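Putative secreted protein (Streptomyces sp. SirexAA-E, PDB 4PEY) hydrolyses laminarin and laminarioligosaccharides as an exo-beta-1,3-glucanase of glycoside hydrolase family 55, working from non-reducing ends to give glucose and laminaribiose. Local coordinates at residues Phe59-Tyr64 with Asp85-Asn90; Val332-Leu337 with Thr366-Val371. The protein carries 1 engineered substitution. All blocks are in the same frame, centred on the assembly; numbering follows the deposited sequence. Where two conformers were deposited one is given.

Interaction 1 (Phe59-Tyr64 with Asp85-Asn90)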
loop_
_atom_site.group_PDB
_atom_site.type_symbol
_atom_site.label_atom_id
_atom_site.label_comp_id
_atom_site.label_asym_id
_atom_site.label_seq_id
_atom_site.Cartn_x
_atom_site.Cartn_y
_atom_site.Cartn_z
ATOM N N PHE A 59 -8.231 -20.041 3.318
ATOM C CA PHE A 59 -7.985 -21.466 3.147
ATOM C C PHE A 59 -7.358 -22.094 4.385
ATOM O O PHE A 59 -6.278 -21.682 4.822
ATOM C CB PHE A 59 -7.088 -21.688 1.921
ATOM C CG PHE A 59 -7.776 -21.405 0.612
ATOM C CD1 PHE A 59 -8.026 -20.099 0.200
ATOM C CD2 PHE A 59 -8.179 -22.448 -0.207
ATOM C CE1 PHE A 59 -8.674 -19.848 -1.003
ATOM C CE2 PHE A 59 -8.814 -22.205 -1.404
ATOM C CZ PHE A 59 -9.069 -20.903 -1.804
ATOM N N LYS A 60 -8.044 -23.087 4.950
ATOM C CA LYS A 60 -7.528 -23.812 6.113
ATOM C C LYS A 60 -6.258 -24.574 5.742
ATOM O O LYS A 60 -6.059 -24.941 4.576
ATOM C CB LYS A 60 -8.578 -24.780 6.668
ATOM C CG LYS A 60 -9.857 -24.113 7.135
ATOM C CD LYS A 60 -10.747 -25.091 7.892
ATOM C CE LYS A 60 -11.940 -24.374 8.495
ATOM N NZ LYS A 60 -12.748 -25.270 9.372
ATOM N N PRO A 61 -5.384 -24.813 6.732
ATOM C CA PRO A 61 -4.142 -25.535 6.429
ATOM C C PRO A 61 -4.370 -26.878 5.744
ATOM O O PRO A 61 -5.327 -27.600 6.062
ATOM C CB PRO A 61 -3.511 -25.739 7.807
ATOM C CG PRO A 61 -4.016 -24.606 8.612
ATOM C CD PRO A 61 -5.413 -24.327 8.124
ATOM N N GLY A 62 -3.490 -27.194 4.798
ATOM C CA GLY A 62 -3.580 -28.422 4.038
ATOM C C GLY A 62 -3.044 -28.223 2.638
ATOM O O GLY A 62 -2.336 -27.249 2.368
ATOM N N THR A 63 -3.396 -29.144 1.746
ATOM C CA THR A 63 -2.931 -29.110 0.365
ATOM C C THR A 63 -4.120 -29.076 -0.585
ATOM O O THR A 63 -5.053 -29.876 -0.462
ATOM C CB THR A 63 -2.028 -30.326 0.048
ATOM O OG1 THR A 63 -0.876 -30.294 0.898
ATOM C CG2 THR A 63 -1.575 -30.308 -1.406
ATOM N N TYR A 64 -4.077 -28.137 -1.525
ATOM C CA TYR A 64 -5.155 -27.918 -2.473
ATOM C C TYR A 64 -4.653 -28.189 -3.871
ATOM O O TYR A 64 -3.577 -27.723 -4.240
ATOM C CB TYR A 64 -5.686 -26.486 -2.365
ATOM C CG TYR A 64 -6.271 -26.194 -1.005
ATOM C CD1 TYR A 64 -5.455 -25.803 0.057
ATOM C CD2 TYR A 64 -7.634 -26.326 -0.774
ATOM C CE1 TYR A 64 -5.981 -25.554 1.310
ATOM C CE2 TYR A 64 -8.174 -26.067 0.480
ATOM C CZ TYR A 64 -7.342 -25.683 1.514
ATOM O OH TYR A 64 -7.867 -25.436 2.761
ATOM N N ASP A 85 3.878 -22.401 4.315
ATOM C CA ASP A 85 3.879 -23.745 3.737
ATOM C C ASP A 85 2.833 -24.658 4.386
ATOM O O ASP A 85 2.634 -25.780 3.936
ATOM C CB ASP A 85 5.274 -24.371 3.835
ATOM C CG ASP A 85 6.272 -23.701 2.902
ATOM O OD1 ASP A 85 6.091 -23.795 1.666
ATOM O OD2 ASP A 85 7.227 -23.069 3.397
ATOM N N ASP A 86 2.151 -24.171 5.424
ATOM C CA ASP A 86 1.053 -24.933 6.019
ATOM C C ASP A 86 -0.150 -24.994 5.084
ATOM O O ASP A 86 -0.991 -25.884 5.208
ATOM C CB ASP A 86 0.614 -24.330 7.354
ATOM C CG ASP A 86 1.686 -24.415 8.416
ATOM O OD1 ASP A 86 2.612 -25.241 8.278
ATOM O OD2 ASP A 86 1.587 -23.661 9.404
ATOM N N THR A 87 -0.229 -24.045 4.155
ATOM C CA THR A 87 -1.348 -23.984 3.218
ATOM C C THR A 87 -0.794 -23.905 1.807
ATOM O O THR A 87 -0.356 -22.842 1.368
ATOM C CB THR A 87 -2.271 -22.769 3.490
ATOM O OG1 THR A 87 -2.547 -22.689 4.895
ATOM C CG2 THR A 87 -3.587 -22.921 2.745
ATOM N N THR A 88 -0.812 -25.035 1.107
ATOM C CA THR A 88 -0.129 -25.147 -0.172
ATOM C C THR A 88 -1.117 -25.361 -1.314
ATOM O O THR A 88 -1.996 -26.221 -1.237
ATOM C CB THR A 88 0.893 -26.307 -0.154
ATOM O OG1 THR A 88 1.904 -26.040 0.828
ATOM C CG2 THR A 88 1.559 -26.464 -1.519
ATOM N N PHE A 89 -0.969 -24.558 -2.363
ATOM C CA PHE A 89 -1.727 -24.738 -3.599
ATOM C C PHE A 89 -0.862 -25.433 -4.630
ATOM O O PHE A 89 0.218 -24.931 -4.970
ATOM C CB PHE A 89 -2.175 -23.402 -4.219
ATOM C CG PHE A 89 -3.288 -22.688 -3.488
ATOM C CD1 PHE A 89 -3.767 -23.129 -2.264
ATOM C CD2 PHE A 89 -3.850 -21.550 -4.051
ATOM C CE1 PHE A 89 -4.796 -22.448 -1.615
ATOM C CE2 PHE A 89 -4.867 -20.863 -3.412
ATOM C CZ PHE A 89 -5.341 -21.310 -2.192
ATOM N N ASN A 90 -1.319 -26.574 -5.132
ATOM C CA ASN A 90 -0.801 -27.074 -6.389
ATOM C C ASN A 90 -1.624 -26.386 -7.458
ATOM O O ASN A 90 -2.726 -26.817 -7.811
ATOM C CB ASN A 90 -0.867 -28.593 -6.446
ATOM C CG ASN A 90 0.101 -29.221 -5.480
ATOM O OD1 ASN A 90 1.260 -28.796 -5.397
ATOM N ND2 ASN A 90 -0.368 -30.188 -4.705
HETATM O O HOH W 1 0.660 -27.770 2.911
#

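Interaction 2 (Val332-Leu337 with Thr366-Val371)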
loop_
_atom_site.group_PDB
_atom_site.type_symbol
_atom_site.label_atom_id
_atom_site.label_comp_id
_atom_site.label_asym_id
_atom_site.label_seq_id
_atom_site.Cartn_x
_atom_site.Cartn_y
_atom_site.Cartn_z
ATOM N N VAL A 332 -0.180 0.497 18.122
ATOM C CA VAL A 332 -1.416 0.281 17.378
ATOM C C VAL A 332 -1.049 -0.229 15.985
ATOM O O VAL A 332 -0.085 0.238 15.385
ATOM C CB VAL A 332 -2.264 1.572 17.314
ATOM C CG1 VAL A 332 -3.380 1.467 16.280
ATOM C CG2 VAL A 332 -2.840 1.861 18.694
ATOM N N LYS A 333 -1.791 -1.219 15.501
ATOM C CA LYS A 333 -1.498 -1.851 14.222
ATOM C C LYS A 333 -2.739 -1.809 13.349
ATOM O O LYS A 333 -3.669 -2.607 13.525
ATOM C CB LYS A 333 -1.016 -3.295 14.435
ATOM C CG LYS A 333 0.221 -3.366 15.342
ATOM C CD LYS A 333 0.520 -4.770 15.864
ATOM C CE LYS A 333 1.612 -4.745 16.939
ATOM N NZ LYS A 333 1.131 -4.323 18.299
ATOM N N VAL A 334 -2.760 -0.852 12.426
ATOM C CA VAL A 334 -3.862 -0.706 11.481
ATOM C C VAL A 334 -3.455 -1.416 10.207
ATOM O O VAL A 334 -2.361 -1.179 9.697
ATOM C CB VAL A 334 -4.184 0.771 11.189
ATOM C CG1 VAL A 334 -5.401 0.888 10.284
ATOM C CG2 VAL A 334 -4.404 1.533 12.489
ATOM N N ALA A 335 -4.307 -2.306 9.702
ATOM C CA ALA A 335 -3.902 -3.162 8.587
ATOM C C ALA A 335 -5.049 -3.538 7.666
ATOM O O ALA A 335 -6.090 -4.002 8.133
ATOM C CB ALA A 335 -3.247 -4.441 9.119
ATOM N N GLY A 336 -4.851 -3.357 6.361
ATOM C CA GLY A 336 -5.763 -3.908 5.372
ATOM C C GLY A 336 -7.102 -3.216 5.263
ATOM O O GLY A 336 -8.129 -3.880 5.132
ATOM N N LEU A 337 -7.091 -1.887 5.313
ATOM C CA LEU A 337 -8.312 -1.094 5.201
ATOM C C LEU A 337 -8.226 -0.089 4.068
ATOM O O LEU A 337 -7.172 0.507 3.851
ATOM C CB LEU A 337 -8.586 -0.342 6.507
ATOM C CG LEU A 337 -8.869 -1.214 7.731
ATOM C CD1 LEU A 337 -8.805 -0.379 9.009
ATOM C CD2 LEU A 337 -10.241 -1.866 7.593
ATOM N N THR A 366 3.491 2.612 16.465
ATOM C CA THR A 366 2.244 2.403 15.746
ATOM C C THR A 366 2.564 2.252 14.263
ATOM O O THR A 366 3.503 2.884 13.757
ATOM C CB THR A 366 1.264 3.566 16.017
ATOM O OG1 THR A 366 0.707 3.384 17.324
ATOM C CG2 THR A 366 0.123 3.621 14.989
ATOM N N SER A 367 1.812 1.388 13.577
ATOM C CA SER A 367 2.011 1.188 12.148
ATOM C C SER A 367 0.715 1.251 11.353
ATOM O O SER A 367 -0.360 0.913 11.864
ATOM C CB SER A 367 2.700 -0.158 11.882
ATOM O OG SER A 367 1.979 -1.244 12.462
ATOM N N LEU A 368 0.845 1.710 10.106
ATOM C CA LEU A 368 -0.177 1.580 9.073
ATOM C C LEU A 368 0.361 0.630 8.017
ATOM O O LEU A 368 1.445 0.863 7.482
ATOM C CB LEU A 368 -0.508 2.926 8.419
ATOM C CG LEU A 368 -0.935 4.111 9.280
ATOM C CD1 LEU A 368 -1.252 5.297 8.374
ATOM C CD2 LEU A 368 -2.130 3.757 10.138
ATOM N N GLN A 369 -0.377 -0.437 7.723
ATOM C CA GLN A 369 0.048 -1.424 6.728
ATOM C C GLN A 369 -1.096 -1.785 5.794
ATOM O O GLN A 369 -2.180 -2.115 6.265
ATOM C CB GLN A 369 0.567 -2.685 7.416
ATOM C CG GLN A 369 1.882 -2.468 8.118
ATOM C CD GLN A 369 2.317 -3.678 8.905
ATOM O OE1 GLN A 369 1.682 -4.050 9.898
ATOM N NE2 GLN A 369 3.409 -4.307 8.469
ATOM N N ASP A 370 -0.864 -1.720 4.482
ATOM C CA ASP A 370 -1.938 -1.960 3.518
ATOM C C ASP A 370 -3.133 -1.103 3.895
ATOM O O ASP A 370 -4.265 -1.584 3.969
ATOM C CB ASP A 370 -2.349 -3.440 3.456
ATOM C CG ASP A 370 -1.214 -4.351 3.016
ATOM O OD1 ASP A 370 -0.235 -3.861 2.414
ATOM O OD2 ASP A 370 -1.309 -5.574 3.267
ATOM N N VAL A 371 -2.856 0.164 4.171
ATOM C CA VAL A 371 -3.895 1.156 4.354
ATOM C C VAL A 371 -3.943 1.964 3.067
ATOM O O VAL A 371 -2.938 2.535 2.618
ATOM C CB VAL A 371 -3.629 2.048 5.578
ATOM C CG1 VAL A 371 -4.595 3.229 5.611
ATOM C CG2 VAL A 371 -3.732 1.210 6.854
HETATM O O HOH W 2 -0.073 -2.322 11.108
#

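Interaction 1 (Phe59-Tyr64 with Asp85-Asn90)
Parallel strands 62-64 and 87-89 lie next to each other in the N-terminal beta-helical half of the enzyme, and on one face of the ladder Phe89 turns its ring edge to the faces of both Phe59 and Tyr64. Four backbone bonds hold the ladder: Gly62 N gives to Asp86 O, Gly62 O receives Thr88 N at a nearly straight 173°, Tyr64 N reaches Thr88 O, and Tyr64 O takes Asn90 N at 2.7 Å. Gly62 adopts backbone angles (phi 148°) at which a CB would jam against the carbonyl O of Pro61. Phe89 CZ stands over the centre of the Phe59 ring, 3.6 Å from Phe59 CD2; the planes meet at 67°, an edge-to-face pair. The neighbouring CE1 of Phe89 comes to 3.8 Å from Tyr64 CD1, in an offset version of the same geometry. Tyr64 OH donates to Lys60 O at 2.6 Å, a bond that ties the ring's far end back to its own chain and should limit its rotation. Methyl CG2 of Thr87, anti to the backbone N, fills in beside this cluster, 3.8 Å from both Phe59 CB and Tyr64 CE1. Ile34 of helix 34-45 covers Phe59 and Tyr64, and Phe27 stacks on Phe59. On the other face Thr63 CG2 touches Asn90 ND2, which bonds to Asn65, while a water joins Gly62 O to Thr88 OG1. In-register parallel strands with side chains stacked in the interior are typical of the right-handed beta-helix, against which helix 34-45 packs here.

Interaction 2 (Val332-Leu337 with Thr366-Val371)
This is a buried parallel strand pairing in the second half of the chain, where Val332-Leu337 and Thr366-Val371 run in register and Val334 packs beside Leu368. Bonds pass to and fro along the ladder: Val332 O accepts Ser367 N, Val334 N gives to Ser367 O from 22° off the carbonyl plane, Val334 O accepts Gln369 N, and Gly336 N reaches Gln369 O at 2.9 Å. At the start a side chain extends the series, because Thr366 OG1, lying beside its own backbone N (chi1 -77°), receives Val332 N at 3.1 Å. Thr366 CG2 meanwhile lies 3.9 Å from Val332 CB, the two side chains pointing the same way. Such in-register stacking of side chains from turn to turn belongs to the parallel beta-helix of family 55, and both strands turn a corner, at Gly336 and Asp370, each with positive phi. Beyond the corner Leu337 N makes a weak bond to Asp370 O. On the face of Val334, its CB meets Leu368 CD2 at 3.8 Å, and CG1, anti to the backbone N (chi1 -176°), slants across to Val371 CG2 at the same distance. Leu324 packs on Val334, and Val352 on Leu368, both from strands of a separate parallel sheet. The opposite face, with Lys333, Ser367 and Gln369 beside Ala335, is largely polar: a water links Val334 O, Ser367 OG and Gln369 OE1, 2.7 Å from the last, and Arg220 NH2 also hydrogen-bonds to Ser367 OG. Gln369 NE2 donates to Asp397 OD2, and Lys333 NZ turns back to Gly331 O. Asp370 CB packs against the Gly336 backbone while its carboxylate accepts from His398 ND1 and forms a salt bridge with Arg135, which ties the corner to the N-terminal half of the chain.

Overall arrangement
Interaction 1 closes before interaction 2 opens along the chain; their centres lie 26 Å apart and their nearest atoms about 16 Å, without touching. They belong to different stacks of strands. Strands 62-65 and 87-94 are part of the N-terminal beta-helical half, near its end by helix 34-45, whereas 333-335 and 367-375 lie in the C-terminal half, closer to the centre of the chain. Both pair parallel strands of adjacent turns in register, the repeating step by which each half grows. The Phe89 side chain is about 12 Å from a bound glucose unit, and the Asp370 side chain about 11 Å from that of substrate-binding Gln130.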